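Local coordinates for uncharacterized protein (Vibrio parahaemolyticus, PDB 1ZBP) that is of unknown function but belongs to the ImpE family, joining an N-terminal region of helices to a C-terminal region built largely of beta strands, at residues I156-T161 / G204-T209. Residues are numbered along the deposited sequence; the frame is centred on the assembly and turned at random.
Sequences IELFST and GHMPMT
A single antiparallel bridge joins the edges of two beta sheets here: Phe159, on the outermost strand of a small mixed sheet, pairs with His205, on the outermost strand of a larger antiparallel one. Phe159 N donates to His205 O at 2.6 Å, nearly in line with the carbonyl, and His205 N returns a bond to Phe159 O at 3.1 Å. The N-to-C directions of the two short strand segments make an angle of 132°, well short of antiparallel, and beyond this pair most of the contact is made by side chains. Pro207, which has no N-H to donate, lays its CD over the centre of one face of the Phe159 ring, 4.1 Å from the centroid, a CH-pi contact. CG of the same proline lies 3.7 Å from Glu157 CB and also meets the carboxylate at OE2. That buried carboxylate forms salt bridges with Arg81 and Lys241 and a hydrogen bond with Tyr165, which probably favours its charged form. Selenomethionine Met206 runs extended to SE, then bends (chi3 -83°) to bring CE to 3.4 Å from Ile156 CB and close to CD1, a flexible chain fitted against a branched one. Gly204, with no side chain, brings its CA to 3.6 Å from Phe159 O. Helix 65-84 packs on Phe159, His205 and Pro207. Two backbone bonds thus fix the junction at one point, while apolar contacts and a carboxylate whose charge is probably balanced by Arg81 and Lys241 carry the contact beyond it.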
loop_
_atom_site.group_PDB
_atom_site.type_symbol
_atom_site.label_atom_id
_atom_site.label_comp_id
_atom_site.label_asym_id
_atom_site.label_seq_id
_atom_site.Cartn_x
_atom_site.Cartn_y
_atom_site.Cartn_z
ATOM N N ILE A 156 -1.648 5.139 7.539
ATOM C CA ILE A 156 -0.892 4.077 6.905
ATOM C C ILE A 156 -1.976 3.203 6.301
ATOM O O ILE A 156 -3.161 3.298 6.683
ATOM C CB ILE A 156 -0.046 3.217 7.879
ATOM C CG1 ILE A 156 -0.921 2.673 9.007
ATOM C CG2 ILE A 156 1.149 4.006 8.380
ATOM C CD1 ILE A 156 -0.296 1.495 9.721
ATOM N N GLU A 157 -1.581 2.369 5.348
ATOM C CA GLU A 157 -2.529 1.487 4.674
ATOM C C GLU A 157 -2.247 0.021 5.032
ATOM O O GLU A 157 -1.101 -0.386 5.242
ATOM C CB GLU A 157 -2.422 1.672 3.162
ATOM C CG GLU A 157 -2.558 3.123 2.679
ATOM C CD GLU A 157 -2.594 3.233 1.149
ATOM O OE1 GLU A 157 -3.681 3.406 0.568
ATOM O OE2 GLU A 157 -1.528 3.158 0.510
ATOM N N LEU A 158 -3.298 -0.776 5.119
ATOM C CA LEU A 158 -3.127 -2.178 5.450
ATOM C C LEU A 158 -4.107 -2.984 4.653
ATOM O O LEU A 158 -5.207 -2.532 4.381
ATOM C CB LEU A 158 -3.372 -2.422 6.947
ATOM C CG LEU A 158 -2.382 -1.829 7.964
ATOM C CD1 LEU A 158 -2.988 -1.865 9.363
ATOM C CD2 LEU A 158 -1.067 -2.612 7.923
ATOM N N PHE A 159 -3.686 -4.176 4.255
ATOM C CA PHE A 159 -4.553 -5.098 3.543
ATOM C C PHE A 159 -4.724 -6.228 4.564
ATOM O O PHE A 159 -3.777 -6.943 4.848
ATOM C CB PHE A 159 -3.876 -5.622 2.272
ATOM C CG PHE A 159 -3.714 -4.587 1.192
ATOM C CD1 PHE A 159 -4.479 -3.420 1.196
ATOM C CD2 PHE A 159 -2.843 -4.802 0.142
ATOM C CE1 PHE A 159 -4.377 -2.489 0.173
ATOM C CE2 PHE A 159 -2.733 -3.874 -0.891
ATOM C CZ PHE A 159 -3.507 -2.709 -0.876
ATOM N N SER A 160 -5.915 -6.371 5.132
ATOM C CA SER A 160 -6.159 -7.410 6.127
ATOM C C SER A 160 -6.282 -8.787 5.488
ATOM O O SER A 160 -6.533 -8.911 4.283
ATOM C CB SER A 160 -7.436 -7.115 6.902
ATOM O OG SER A 160 -8.559 -7.197 6.063
ATOM N N THR A 161 -6.108 -9.817 6.309
ATOM C CA THR A 161 -6.199 -11.200 5.855
ATOM C C THR A 161 -7.547 -11.474 5.194
ATOM O O THR A 161 -7.607 -12.075 4.130
ATOM C CB THR A 161 -6.005 -12.189 7.033
ATOM O OG1 THR A 161 -4.714 -11.990 7.635
ATOM C CG2 THR A 161 -6.102 -13.626 6.541
ATOM N N GLY A 204 -0.855 -8.153 8.708
ATOM C CA GLY A 204 -1.423 -7.969 7.392
ATOM C C GLY A 204 -0.325 -7.585 6.431
ATOM O O GLY A 204 0.847 -7.923 6.641
ATOM N N HIS A 205 -0.711 -6.883 5.370
ATOM C CA HIS A 205 0.230 -6.417 4.362
ATOM C C HIS A 205 0.007 -4.929 4.149
ATOM O O HIS A 205 -1.128 -4.439 4.210
ATOM C CB HIS A 205 0.018 -7.162 3.041
ATOM C CG HIS A 205 0.393 -8.606 3.107
ATOM N ND1 HIS A 205 1.473 -9.124 2.427
ATOM C CD2 HIS A 205 -0.141 -9.637 3.807
ATOM C CE1 HIS A 205 1.589 -10.413 2.707
ATOM N NE2 HIS A 205 0.622 -10.748 3.542
HETATM N N MSE A 206 1.106 -4.224 3.904
HETATM C CA MSE A 206 1.091 -2.791 3.665
HETATM C C MSE A 206 1.568 -2.507 2.245
HETATM O O MSE A 206 2.663 -2.930 1.857
HETATM C CB MSE A 206 2.033 -2.089 4.644
HETATM C CG MSE A 206 2.125 -0.588 4.432
HETATM SE SE MSE A 206 3.184 0.371 5.728
HETATM C CE MSE A 206 1.879 0.573 7.148
ATOM N N PRO A 207 0.747 -1.820 1.438
ATOM C CA PRO A 207 1.245 -1.552 0.091
ATOM C C PRO A 207 2.447 -0.612 0.267
ATOM O O PRO A 207 2.347 0.421 0.920
ATOM C CB PRO A 207 0.033 -0.910 -0.608
ATOM C CG PRO A 207 -0.716 -0.267 0.501
ATOM C CD PRO A 207 -0.621 -1.313 1.610
HETATM N N MSE A 208 3.583 -1.006 -0.296
HETATM C CA MSE A 208 4.840 -0.270 -0.200
HETATM C C MSE A 208 4.973 0.858 -1.232
HETATM O O MSE A 208 5.928 1.625 -1.188
HETATM C CB MSE A 208 5.997 -1.270 -0.364
HETATM C CG MSE A 208 7.052 -1.255 0.727
HETATM SE SE MSE A 208 6.382 -1.321 2.554
HETATM C CE MSE A 208 8.084 -0.932 3.432
ATOM N N THR A 209 4.010 0.964 -2.144
ATOM C CA THR A 209 4.043 1.984 -3.195
ATOM C C THR A 209 2.754 2.811 -3.201
ATOM O O THR A 209 1.729 2.350 -2.728
ATOM C CB THR A 209 4.211 1.317 -4.579
ATOM O OG1 THR A 209 4.548 2.311 -5.553
ATOM C CG2 THR A 209 2.928 0.638 -4.996
#